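Local structure of telomerase reverse transcriptase (Candida albicans SC5314, 6ZDQ) at residues A[73-78]-A[193-198]; A[329-334]-A[500-505]; A[349-354]-A[427-432]; A[614-619]-A[671-676]. The protein probably elongates telomeres as the reverse transcriptase of telomerase, copying a template within the enzyme's RNA component to add simple sequence repeats to chromosome ends. One frame throughout, in Å; residues are numbered along the deposited sequence.

Interaction 1. Residues A[73-78]-A[193-198]; sequences NKTEIS and YFPQYL
Lys74 lies against Phe194 where the loop entering helix 77-91 runs past the second strand of a two-stranded β hairpin, 178-182 with 191-195, in the telomerase RNA-binding region. Start at Lys74 CB: it sits over one face of the Phe194 ring, 4.0 Å from the ring centroid, a CH-π contact displaced toward the rim, while the same atom also faces the carbonyl of Tyr193. From CG onward the chain leaves the hairpin. It bends at its third and fourth torsions and turns along its own segment to bring NZ to Glu76 OE1 at 3.0 Å in a salt bridge.

The backbone does the polar work. Thr75 N donates to Tyr193 O at 3.0 Å, and Thr75 OG1 adds a weak bond to that same oxygen. Phe194 turns its own backbone the other way, to Tyr179 of the partner strand, so the loop is laid along the far side of strand 191-195.

Asn73 closes one end of the contact. Its CB lies near the plane of the Phe194 ring, at the edge, and touches Leu198 CD1 at 3.8 Å; its amide is held within the preceding loop, ND2 by Val70 O and OD1 by Asn66 N. Thr75 CG2 meets Pro195 CG at 3.7 Å, end on, just as the chain turns into helix 196-214. At the other end Ile77, with CG1 anti to its carbonyl carbon (chi1 -57°), crosses Tyr193 at about a right angle and sets CG1 3.7 Å from Tyr193 CE1.

Interaction 2. Residues A[329-334]-A[500-505]; sequences PKLFIL and VTPDSN
Phe332 N donates to Thr501 O at 2.8 Å, the shortest polar bond between the two segments. The return bond, Thr501 N to Phe332 O at 3.3 Å, is weak. Together they make Phe332 and Thr501 a hydrogen-bonded antiparallel pair; Ile333 and Val500 form the next, non-hydrogen-bonded one. These strands belong to the reverse transcriptase palm, where strand 332-337 and the hairpin 489-492/496-501 correspond to the elements that carry motifs A and C in this family.

On the face of Ile333 and Val500, the valine's two methyls split the work. CG1, anti to the backbone N (chi1 -180°), meets Leu331 CD1 at 3.6 Å; CG2 lies beside Ile333 CG1 at 4.0 Å, both side chains pointing the same way. Leu331 CD2 runs alongside Pro502 CD, and Pro329 CG reaches Pro502 CB across the outer end.

On the other face the Phe332 ring turns its edge to the departing chain. Its CE2 edge comes to Pro502 O, with Pro502 C in the ring plane, and Ser504 CB lies 3.9 Å from CE2. The turn there is fixed by Thr501 OG1, which takes a bond from Asp503 N in an ST turn and bonds Asp487 O as well. Asp503 OD1 then caps helix 504-514 by accepting from Asn505 N.

Helix 307-325 packs through Tyr317 and Leu321 on the Val500 side, Tyr507 of helix 504-514 meets the Phe332 ring, and strand 532-534 continues the sheet beyond Ile333.

Interaction 3. Residues A[349-354]-A[427-432]; sequences VLMKKL and VCRSQI
Two nearly antiparallel helices of the reverse transcriptase region, 347-356 and 421-434, meet here through Leu350, Met351 and Leu354 on one and Cys428, Arg429 and Ile432 on the other. The segment axes approach to 10.8 Å with 161° between their directions, a spacing bridged by side chains alone, and the joining is apolar throughout.

Ile432 CD1 is the hub. It reaches Leu350 CD2 at 3.7 Å, Leu354 CD1 at 4.2 Å and, more loosely, Met351 SD at 4.4 Å, so one methyl lies against Leu350 and Leu354, a turn apart, with the Met351 sulfur beside them. Leu350 and Ile432 meet at a slant, the leucine offering its CD2 branch. One turn further along, Leu354 uses CD1 a second time, lying 4.1 Å from Cys428 CB with the cysteine sulfur close behind.

Met351 takes the flank. Its CG leaves anti to the backbone N (chi1 -167°) and the chain then folds at chi2 (61°), which swings the thioether across to the other helix; CE lands on Arg429 CB at 3.7 Å. Only the aliphatic start of that arginine is used. Its outer part leads away from the facing helix, to salt bridges of NH1 with Glu426 and NH2 with Asp434, which would be expected to balance its charge away from the leucines.

Helix 460-477 lies along the same seam: Phe465 touches Leu350, Leu354 and Ile432, and Ile468 adds to Leu354. Helix 263-296 reaches the 421-434 helix by a different route, through Leu286 on Cys428 and Leu279 on Gln431.

Interaction 4. Residues A[614-619]-A[671-676]; sequences LVLREF and QIIVKE
The guanidinium of Arg617 presents its edge to Glu676: NH2 donates to OE2 at 2.7 Å, the oxygen lying in the guanidinium plane. Their faces do not stack. The two planes are turned 45° apart, and the donor comes in 35° above the carboxylate plane, so the salt bridge rests on one N-H rather than the paired, coplanar grip of a bidentate bridge; Arg617 NE stays 3.8 Å from Glu676 OE1. Arginine reaches this spot by a bend at chi3. It also touches a crystal neighbour, which may influence its pose.

Behind the bridge, Leu616 provides the apolar part. The Leu616 side chain crosses both isoleucines at about a right angle, its CD1 lying 4.0 Å from Ile672 CG2 and 4.1 Å from Ile673 CG1. Segments 614-619 and 671-676, of helices 602-626 and 662-676, run nearly parallel (24° apart) in the helical C-terminal region, which is the thumb in telomerases.

Glu676 stands at the end of its helix, and its other oxygen, OE1, forms a salt bridge with Lys620. With a cation on each oxygen, the carboxylate would be expected to stay ionised, tying helix 662-676 to helix 602-626 at two points.

How the interactions relate
The four contacts lie far apart, none touching another, and sample different parts of the enzyme. Interactions 2 and 3 share the reverse transcriptase region, with 3 nested inside the chain loop that 2 closes; interactions 3 and 4 sit on opposite sides of the chain's centre. Interaction 2 alone pairs strands, whereas 3 and 4 both join two helices, antiparallel in one and nearly parallel in the other. Interaction 1 lays a loop on a hairpin edge. Chemistry follows place: backbone bonds lead in 1 and 2, 3 is apolar, and 4 adds an ion pair to an apolar patch. Contacts 1, 3 and 4 are largely buried, 2 only partly; 4 lies nearest the bound RNA.

Interaction 1. Residues A[73-78]-A[193-198]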
# COMPACT_ATOMS: atom_id res chain seq x y z
N ASN A 73 -19.94 2.34 -10.99
CA ASN A 73 -20.74 3.33 -10.26
C ASN A 73 -19.92 4.53 -9.81
O ASN A 73 -20.50 5.60 -9.60
CB ASN A 73 -21.40 2.67 -9.05
CG ASN A 73 -22.28 1.50 -9.43
OD1 ASN A 73 -23.48 1.66 -9.68
ND2 ASN A 73 -21.70 0.30 -9.48
N LYS A 74 -18.61 4.38 -9.65
CA LYS A 74 -17.78 5.47 -9.16
C LYS A 74 -17.85 6.68 -10.09
O LYS A 74 -17.94 6.54 -11.32
CB LYS A 74 -16.33 5.01 -9.02
CG LYS A 74 -15.67 4.57 -10.32
CD LYS A 74 -14.26 4.06 -10.09
CE LYS A 74 -13.22 5.04 -10.61
NZ LYS A 74 -13.27 5.16 -12.10
N THR A 75 -17.83 7.87 -9.50
CA THR A 75 -17.83 9.12 -10.24
C THR A 75 -16.40 9.62 -10.39
O THR A 75 -15.62 9.60 -9.43
CB THR A 75 -18.69 10.18 -9.55
OG1 THR A 75 -18.23 10.37 -8.21
CG2 THR A 75 -20.15 9.75 -9.53
N GLU A 76 -16.06 10.07 -11.60
CA GLU A 76 -14.70 10.50 -11.88
C GLU A 76 -14.28 11.64 -10.96
O GLU A 76 -15.09 12.50 -10.61
CB GLU A 76 -14.58 10.93 -13.34
CG GLU A 76 -14.73 9.80 -14.35
CD GLU A 76 -13.68 8.71 -14.18
OE1 GLU A 76 -13.89 7.80 -13.35
OE2 GLU A 76 -12.65 8.77 -14.87
N ILE A 77 -13.01 11.63 -10.57
CA ILE A 77 -12.50 12.63 -9.63
C ILE A 77 -12.67 14.03 -10.19
O ILE A 77 -12.99 14.98 -9.46
CB ILE A 77 -11.03 12.33 -9.28
CG1 ILE A 77 -10.88 10.92 -8.70
CG2 ILE A 77 -10.49 13.36 -8.30
CD1 ILE A 77 -10.53 9.85 -9.71
N SER A 78 -12.45 14.20 -11.50
CA SER A 78 -12.61 15.50 -12.14
C SER A 78 -13.99 16.09 -11.85
O SER A 78 -14.11 17.27 -11.48
CB SER A 78 -12.38 15.39 -13.64
OG SER A 78 -13.30 14.49 -14.23
N TYR A 193 -14.24 7.02 -5.75
CA TYR A 193 -15.31 7.80 -5.12
C TYR A 193 -16.65 7.23 -5.56
O TYR A 193 -17.19 7.61 -6.60
CB TYR A 193 -15.18 9.28 -5.47
CG TYR A 193 -13.94 9.94 -4.91
CD1 TYR A 193 -12.73 9.87 -5.60
CD2 TYR A 193 -13.97 10.62 -3.70
CE1 TYR A 193 -11.59 10.47 -5.09
CE2 TYR A 193 -12.84 11.22 -3.19
CZ TYR A 193 -11.65 11.14 -3.89
OH TYR A 193 -10.52 11.74 -3.38
N PHE A 194 -17.18 6.31 -4.77
CA PHE A 194 -18.49 5.72 -5.06
C PHE A 194 -19.58 6.57 -4.41
O PHE A 194 -19.48 6.90 -3.23
CB PHE A 194 -18.57 4.29 -4.54
CG PHE A 194 -17.74 3.32 -5.32
CD1 PHE A 194 -18.24 2.74 -6.48
CD2 PHE A 194 -16.46 2.98 -4.91
CE1 PHE A 194 -17.48 1.84 -7.20
CE2 PHE A 194 -15.70 2.09 -5.63
CZ PHE A 194 -16.21 1.52 -6.78
N PRO A 195 -20.62 6.95 -5.16
CA PRO A 195 -21.72 7.71 -4.57
C PRO A 195 -22.32 6.98 -3.38
O PRO A 195 -22.50 5.76 -3.40
CB PRO A 195 -22.72 7.84 -5.72
CG PRO A 195 -21.88 7.76 -6.95
CD PRO A 195 -20.79 6.78 -6.62
N GLN A 196 -22.64 7.74 -2.33
CA GLN A 196 -23.04 7.14 -1.06
C GLN A 196 -24.30 6.31 -1.20
O GLN A 196 -24.38 5.20 -0.66
CB GLN A 196 -23.22 8.24 -0.00
CG GLN A 196 -23.14 7.73 1.43
CD GLN A 196 -21.75 7.26 1.80
OE1 GLN A 196 -21.57 6.13 2.26
NE2 GLN A 196 -20.76 8.12 1.62
N TYR A 197 -25.31 6.82 -1.90
CA TYR A 197 -26.54 6.06 -2.08
C TYR A 197 -26.30 4.80 -2.92
O TYR A 197 -26.94 3.77 -2.67
CB TYR A 197 -27.63 6.93 -2.71
CG TYR A 197 -27.43 7.23 -4.17
CD1 TYR A 197 -26.52 8.20 -4.58
CD2 TYR A 197 -28.16 6.57 -5.15
CE1 TYR A 197 -26.34 8.48 -5.93
CE2 TYR A 197 -27.99 6.84 -6.49
CZ TYR A 197 -27.07 7.80 -6.87
OH TYR A 197 -26.90 8.08 -8.21
N LEU A 198 -25.40 4.87 -3.90
CA LEU A 198 -25.09 3.69 -4.70
C LEU A 198 -24.30 2.66 -3.89
O LEU A 198 -24.50 1.46 -4.05
CB LEU A 198 -24.31 4.09 -5.95
CG LEU A 198 -25.10 4.79 -7.06
CD1 LEU A 198 -24.18 5.14 -8.23
CD2 LEU A 198 -26.26 3.93 -7.52

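Interaction 2. Residues A[329-334]-A[500-505]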
# COMPACT_ATOMS: atom_id res chain seq x y z
N PRO A 329 16.23 -25.27 -24.39
CA PRO A 329 15.36 -26.13 -25.20
C PRO A 329 13.90 -25.66 -25.08
O PRO A 329 13.59 -24.67 -24.44
CB PRO A 329 15.56 -27.51 -24.58
CG PRO A 329 15.90 -27.23 -23.16
CD PRO A 329 16.69 -25.95 -23.16
N LYS A 330 13.02 -26.41 -25.73
CA LYS A 330 11.60 -26.07 -25.74
C LYS A 330 10.99 -26.38 -24.38
O LYS A 330 10.91 -27.54 -23.97
CB LYS A 330 10.87 -26.84 -26.85
CG LYS A 330 9.58 -26.17 -27.30
CD LYS A 330 8.87 -26.97 -28.37
CE LYS A 330 7.78 -26.14 -29.03
NZ LYS A 330 6.91 -25.47 -28.02
N LEU A 331 10.57 -25.34 -23.67
CA LEU A 331 10.09 -25.45 -22.30
C LEU A 331 8.58 -25.57 -22.26
O LEU A 331 7.86 -24.87 -22.99
CB LEU A 331 10.54 -24.23 -21.48
CG LEU A 331 12.05 -24.00 -21.48
CD1 LEU A 331 12.39 -22.66 -20.85
CD2 LEU A 331 12.75 -25.13 -20.75
N PHE A 332 8.09 -26.46 -21.40
CA PHE A 332 6.65 -26.61 -21.15
C PHE A 332 6.30 -25.78 -19.92
O PHE A 332 6.67 -26.14 -18.80
CB PHE A 332 6.28 -28.07 -20.95
CG PHE A 332 6.59 -28.95 -22.13
CD1 PHE A 332 5.73 -28.99 -23.23
CD2 PHE A 332 7.72 -29.74 -22.15
CE1 PHE A 332 6.01 -29.80 -24.31
CE2 PHE A 332 8.01 -30.55 -23.24
CZ PHE A 332 7.15 -30.58 -24.32
N ILE A 333 5.59 -24.67 -20.13
CA ILE A 333 5.27 -23.74 -19.05
C ILE A 333 3.84 -23.97 -18.60
O ILE A 333 2.96 -24.36 -19.38
CB ILE A 333 5.50 -22.28 -19.49
CG1 ILE A 333 6.91 -22.10 -20.04
CG2 ILE A 333 5.30 -21.33 -18.33
CD1 ILE A 333 7.01 -22.11 -21.54
N LEU A 334 3.59 -23.73 -17.30
CA LEU A 334 2.27 -23.93 -16.71
C LEU A 334 2.03 -22.84 -15.68
O LEU A 334 2.62 -22.87 -14.59
CB LEU A 334 2.15 -25.32 -16.10
CG LEU A 334 1.48 -26.37 -16.98
CD1 LEU A 334 1.37 -27.69 -16.24
CD2 LEU A 334 0.10 -25.91 -17.41
N VAL A 500 8.11 -24.54 -15.14
CA VAL A 500 8.87 -24.54 -16.39
C VAL A 500 9.77 -25.77 -16.38
O VAL A 500 10.57 -25.94 -15.45
CB VAL A 500 9.70 -23.26 -16.56
CG1 VAL A 500 10.47 -23.31 -17.87
CG2 VAL A 500 8.81 -22.03 -16.51
N THR A 501 9.64 -26.62 -17.40
CA THR A 501 10.49 -27.79 -17.51
C THR A 501 10.52 -28.28 -18.95
O THR A 501 9.49 -28.19 -19.63
CB THR A 501 10.02 -28.92 -16.58
OG1 THR A 501 10.87 -30.06 -16.73
CG2 THR A 501 8.58 -29.32 -16.90
N PRO A 502 11.66 -28.77 -19.44
CA PRO A 502 11.67 -29.40 -20.76
C PRO A 502 11.11 -30.81 -20.76
O PRO A 502 10.81 -31.34 -21.84
CB PRO A 502 13.16 -29.39 -21.15
CG PRO A 502 13.86 -29.46 -19.84
CD PRO A 502 13.01 -28.68 -18.86
N ASP A 503 10.97 -31.44 -19.60
CA ASP A 503 10.45 -32.79 -19.50
C ASP A 503 8.94 -32.77 -19.70
O ASP A 503 8.22 -32.08 -18.97
CB ASP A 503 10.80 -33.41 -18.15
CG ASP A 503 10.66 -34.92 -18.13
OD1 ASP A 503 9.91 -35.47 -18.97
OD2 ASP A 503 11.30 -35.56 -17.28
N SER A 504 8.45 -33.51 -20.70
CA SER A 504 7.01 -33.60 -20.94
C SER A 504 6.33 -34.44 -19.87
O SER A 504 5.18 -34.17 -19.50
CB SER A 504 6.74 -34.16 -22.33
OG SER A 504 7.24 -35.48 -22.45
N ASN A 505 7.01 -35.48 -19.38
CA ASN A 505 6.42 -36.33 -18.35
C ASN A 505 6.15 -35.54 -17.07
O ASN A 505 5.16 -35.80 -16.38
CB ASN A 505 7.35 -37.51 -18.06
CG ASN A 505 6.70 -38.56 -17.18
OD1 ASN A 505 6.78 -38.50 -15.95
ND2 ASN A 505 6.05 -39.54 -17.80

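Interaction 3. Residues A[349-354]-A[427-432]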
# COMPACT_ATOMS: atom_id res chain seq x y z
N VAL A 349 -7.35 -28.20 8.41
CA VAL A 349 -6.06 -28.60 7.86
C VAL A 349 -4.99 -27.56 8.20
O VAL A 349 -3.84 -27.90 8.47
CB VAL A 349 -6.17 -28.82 6.34
CG1 VAL A 349 -4.82 -29.23 5.77
CG2 VAL A 349 -7.21 -29.88 6.04
N LEU A 350 -5.36 -26.28 8.19
CA LEU A 350 -4.44 -25.24 8.62
C LEU A 350 -4.01 -25.45 10.06
O LEU A 350 -2.84 -25.24 10.41
CB LEU A 350 -5.08 -23.86 8.44
CG LEU A 350 -4.28 -22.67 8.97
CD1 LEU A 350 -2.96 -22.54 8.24
CD2 LEU A 350 -5.09 -21.39 8.85
N MET A 351 -4.94 -25.87 10.92
CA MET A 351 -4.63 -26.05 12.33
C MET A 351 -3.61 -27.17 12.54
O MET A 351 -2.66 -27.02 13.32
CB MET A 351 -5.91 -26.34 13.12
CG MET A 351 -5.74 -26.24 14.63
SD MET A 351 -5.21 -24.59 15.15
CE MET A 351 -4.90 -24.88 16.89
N LYS A 352 -3.78 -28.30 11.85
CA LYS A 352 -2.87 -29.42 12.04
C LYS A 352 -1.48 -29.11 11.50
O LYS A 352 -0.47 -29.55 12.07
CB LYS A 352 -3.43 -30.70 11.41
CG LYS A 352 -3.33 -30.77 9.89
CD LYS A 352 -3.65 -32.17 9.38
CE LYS A 352 -3.52 -32.24 7.86
NZ LYS A 352 -3.86 -33.58 7.32
N LYS A 353 -1.40 -28.36 10.40
CA LYS A 353 -0.10 -27.97 9.86
C LYS A 353 0.63 -27.02 10.80
O LYS A 353 1.87 -27.03 10.85
CB LYS A 353 -0.26 -27.34 8.48
CG LYS A 353 -0.80 -28.29 7.43
CD LYS A 353 0.07 -29.53 7.30
CE LYS A 353 -0.50 -30.50 6.28
NZ LYS A 353 0.31 -31.74 6.17
N LEU A 354 -0.11 -26.20 11.55
CA LEU A 354 0.53 -25.36 12.56
C LEU A 354 0.99 -26.18 13.76
O LEU A 354 1.98 -25.83 14.40
CB LEU A 354 -0.44 -24.27 13.02
CG LEU A 354 -0.80 -23.19 11.99
CD1 LEU A 354 -1.84 -22.24 12.56
CD2 LEU A 354 0.43 -22.43 11.54
N VAL A 427 -3.78 -18.97 20.66
CA VAL A 427 -4.03 -17.70 19.98
C VAL A 427 -4.16 -17.89 18.48
O VAL A 427 -4.84 -17.12 17.80
CB VAL A 427 -2.93 -16.67 20.34
CG1 VAL A 427 -1.60 -17.08 19.75
CG2 VAL A 427 -3.33 -15.27 19.89
N CYS A 428 -3.51 -18.93 17.93
CA CYS A 428 -3.63 -19.19 16.50
C CYS A 428 -5.05 -19.57 16.11
O CYS A 428 -5.64 -18.98 15.20
CB CYS A 428 -2.65 -20.29 16.08
SG CYS A 428 -0.97 -19.71 15.75
N ARG A 429 -5.63 -20.56 16.81
CA ARG A 429 -7.01 -20.94 16.52
C ARG A 429 -7.98 -19.81 16.81
O ARG A 429 -9.02 -19.70 16.16
CB ARG A 429 -7.39 -22.20 17.30
CG ARG A 429 -7.27 -22.06 18.81
CD ARG A 429 -8.20 -23.02 19.51
NE ARG A 429 -9.60 -22.78 19.15
CZ ARG A 429 -10.39 -21.90 19.75
NH1 ARG A 429 -9.92 -21.16 20.75
NH2 ARG A 429 -11.64 -21.74 19.35
N SER A 430 -7.66 -18.96 17.80
CA SER A 430 -8.50 -17.80 18.07
C SER A 430 -8.55 -16.86 16.87
O SER A 430 -9.62 -16.35 16.51
CB SER A 430 -7.99 -17.06 19.31
OG SER A 430 -8.74 -15.89 19.56
N GLN A 431 -7.40 -16.63 16.24
CA GLN A 431 -7.33 -15.81 15.03
C GLN A 431 -7.94 -16.50 13.81
O GLN A 431 -8.15 -15.84 12.79
CB GLN A 431 -5.88 -15.43 14.73
CG GLN A 431 -5.24 -14.53 15.78
CD GLN A 431 -5.80 -13.12 15.76
OE1 GLN A 431 -5.83 -12.47 14.71
NE2 GLN A 431 -6.24 -12.64 16.91
N ILE A 432 -8.19 -17.81 13.88
CA ILE A 432 -8.75 -18.55 12.76
C ILE A 432 -10.27 -18.63 12.89
O ILE A 432 -11.01 -18.23 11.98
CB ILE A 432 -8.14 -19.95 12.66
CG1 ILE A 432 -6.65 -19.86 12.33
CG2 ILE A 432 -8.87 -20.79 11.63
CD1 ILE A 432 -5.93 -21.19 12.40

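Interaction 4. Residues A[614-619]-A[671-676]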
# COMPACT_ATOMS: atom_id res chain seq x y z
N LEU A 614 12.85 7.54 -16.30
CA LEU A 614 11.68 7.86 -15.48
C LEU A 614 12.08 8.49 -14.15
O LEU A 614 11.34 9.34 -13.63
CB LEU A 614 10.84 6.61 -15.25
CG LEU A 614 9.64 6.45 -16.19
CD1 LEU A 614 8.72 7.67 -16.10
CD2 LEU A 614 10.09 6.23 -17.63
N VAL A 615 13.22 8.11 -13.58
CA VAL A 615 13.64 8.71 -12.32
C VAL A 615 14.27 10.09 -12.55
O VAL A 615 14.16 10.97 -11.69
CB VAL A 615 14.59 7.77 -11.56
CG1 VAL A 615 15.92 7.63 -12.27
CG2 VAL A 615 14.79 8.24 -10.12
N LEU A 616 14.93 10.29 -13.70
CA LEU A 616 15.53 11.59 -13.98
C LEU A 616 14.46 12.64 -14.25
O LEU A 616 14.51 13.74 -13.68
CB LEU A 616 16.48 11.48 -15.18
CG LEU A 616 17.80 10.73 -14.94
CD1 LEU A 616 18.65 10.70 -16.21
CD2 LEU A 616 18.57 11.35 -13.79
N ARG A 617 13.48 12.33 -15.10
CA ARG A 617 12.44 13.31 -15.40
C ARG A 617 11.51 13.52 -14.21
O ARG A 617 10.91 14.59 -14.08
CB ARG A 617 11.66 12.89 -16.64
CG ARG A 617 10.87 11.61 -16.49
CD ARG A 617 10.42 11.09 -17.84
NE ARG A 617 11.51 11.10 -18.81
CZ ARG A 617 11.46 10.52 -20.01
NH1 ARG A 617 10.37 9.86 -20.37
NH2 ARG A 617 12.50 10.59 -20.83
N GLU A 618 11.38 12.51 -13.34
CA GLU A 618 10.63 12.71 -12.10
C GLU A 618 11.32 13.74 -11.21
O GLU A 618 10.65 14.53 -10.53
CB GLU A 618 10.46 11.39 -11.36
CG GLU A 618 9.73 11.50 -10.04
CD GLU A 618 8.29 11.96 -10.21
OE1 GLU A 618 7.64 11.51 -11.17
OE2 GLU A 618 7.83 12.77 -9.38
N PHE A 619 12.65 13.75 -11.21
CA PHE A 619 13.38 14.79 -10.50
C PHE A 619 13.16 16.15 -11.15
O PHE A 619 13.01 17.16 -10.45
CB PHE A 619 14.87 14.45 -10.44
CG PHE A 619 15.73 15.58 -9.93
CD1 PHE A 619 15.75 15.89 -8.58
CD2 PHE A 619 16.51 16.31 -10.80
CE1 PHE A 619 16.53 16.93 -8.12
CE2 PHE A 619 17.29 17.35 -10.34
CZ PHE A 619 17.31 17.66 -9.00
N GLN A 671 24.45 9.32 -22.49
CA GLN A 671 23.58 9.91 -23.50
C GLN A 671 22.21 10.26 -22.92
O GLN A 671 21.63 11.30 -23.25
CB GLN A 671 23.43 8.96 -24.69
CG GLN A 671 24.72 8.78 -25.48
CD GLN A 671 24.59 7.74 -26.57
OE1 GLN A 671 23.53 7.13 -26.74
NE2 GLN A 671 25.67 7.52 -27.31
N ILE A 672 21.68 9.40 -22.04
CA ILE A 672 20.41 9.69 -21.39
C ILE A 672 20.54 10.91 -20.48
O ILE A 672 19.70 11.81 -20.50
CB ILE A 672 19.91 8.46 -20.61
CG1 ILE A 672 19.54 7.33 -21.58
CG2 ILE A 672 18.73 8.83 -19.73
CD1 ILE A 672 19.07 6.07 -20.90
N ILE A 673 21.61 10.95 -19.68
CA ILE A 673 21.80 12.07 -18.76
C ILE A 673 21.99 13.37 -19.54
O ILE A 673 21.44 14.41 -19.17
CB ILE A 673 22.98 11.78 -17.81
CG1 ILE A 673 22.64 10.59 -16.91
CG2 ILE A 673 23.31 13.01 -16.97
CD1 ILE A 673 23.71 10.28 -15.89
N VAL A 674 22.78 13.33 -20.62
CA VAL A 674 23.04 14.54 -21.39
C VAL A 674 21.79 15.00 -22.14
O VAL A 674 21.66 16.19 -22.45
CB VAL A 674 24.22 14.33 -22.35
CG1 VAL A 674 23.79 13.59 -23.60
CG2 VAL A 674 24.86 15.66 -22.71
N LYS A 675 20.87 14.08 -22.44
CA LYS A 675 19.65 14.46 -23.14
C LYS A 675 18.65 15.12 -22.20
O LYS A 675 18.14 16.21 -22.49
CB LYS A 675 19.03 13.23 -23.80
CG LYS A 675 17.92 13.54 -24.79
CD LYS A 675 18.47 14.23 -26.03
CE LYS A 675 17.37 14.45 -27.07
NZ LYS A 675 17.91 15.07 -28.31
N GLU A 676 18.37 14.48 -21.06
CA GLU A 676 17.36 14.98 -20.14
C GLU A 676 17.76 16.29 -19.46
O GLU A 676 16.89 16.99 -18.94
CB GLU A 676 17.06 13.93 -19.07
CG GLU A 676 16.65 12.57 -19.62
CD GLU A 676 15.25 12.57 -20.19
OE1 GLU A 676 14.43 13.42 -19.76
OE2 GLU A 676 14.96 11.72 -21.05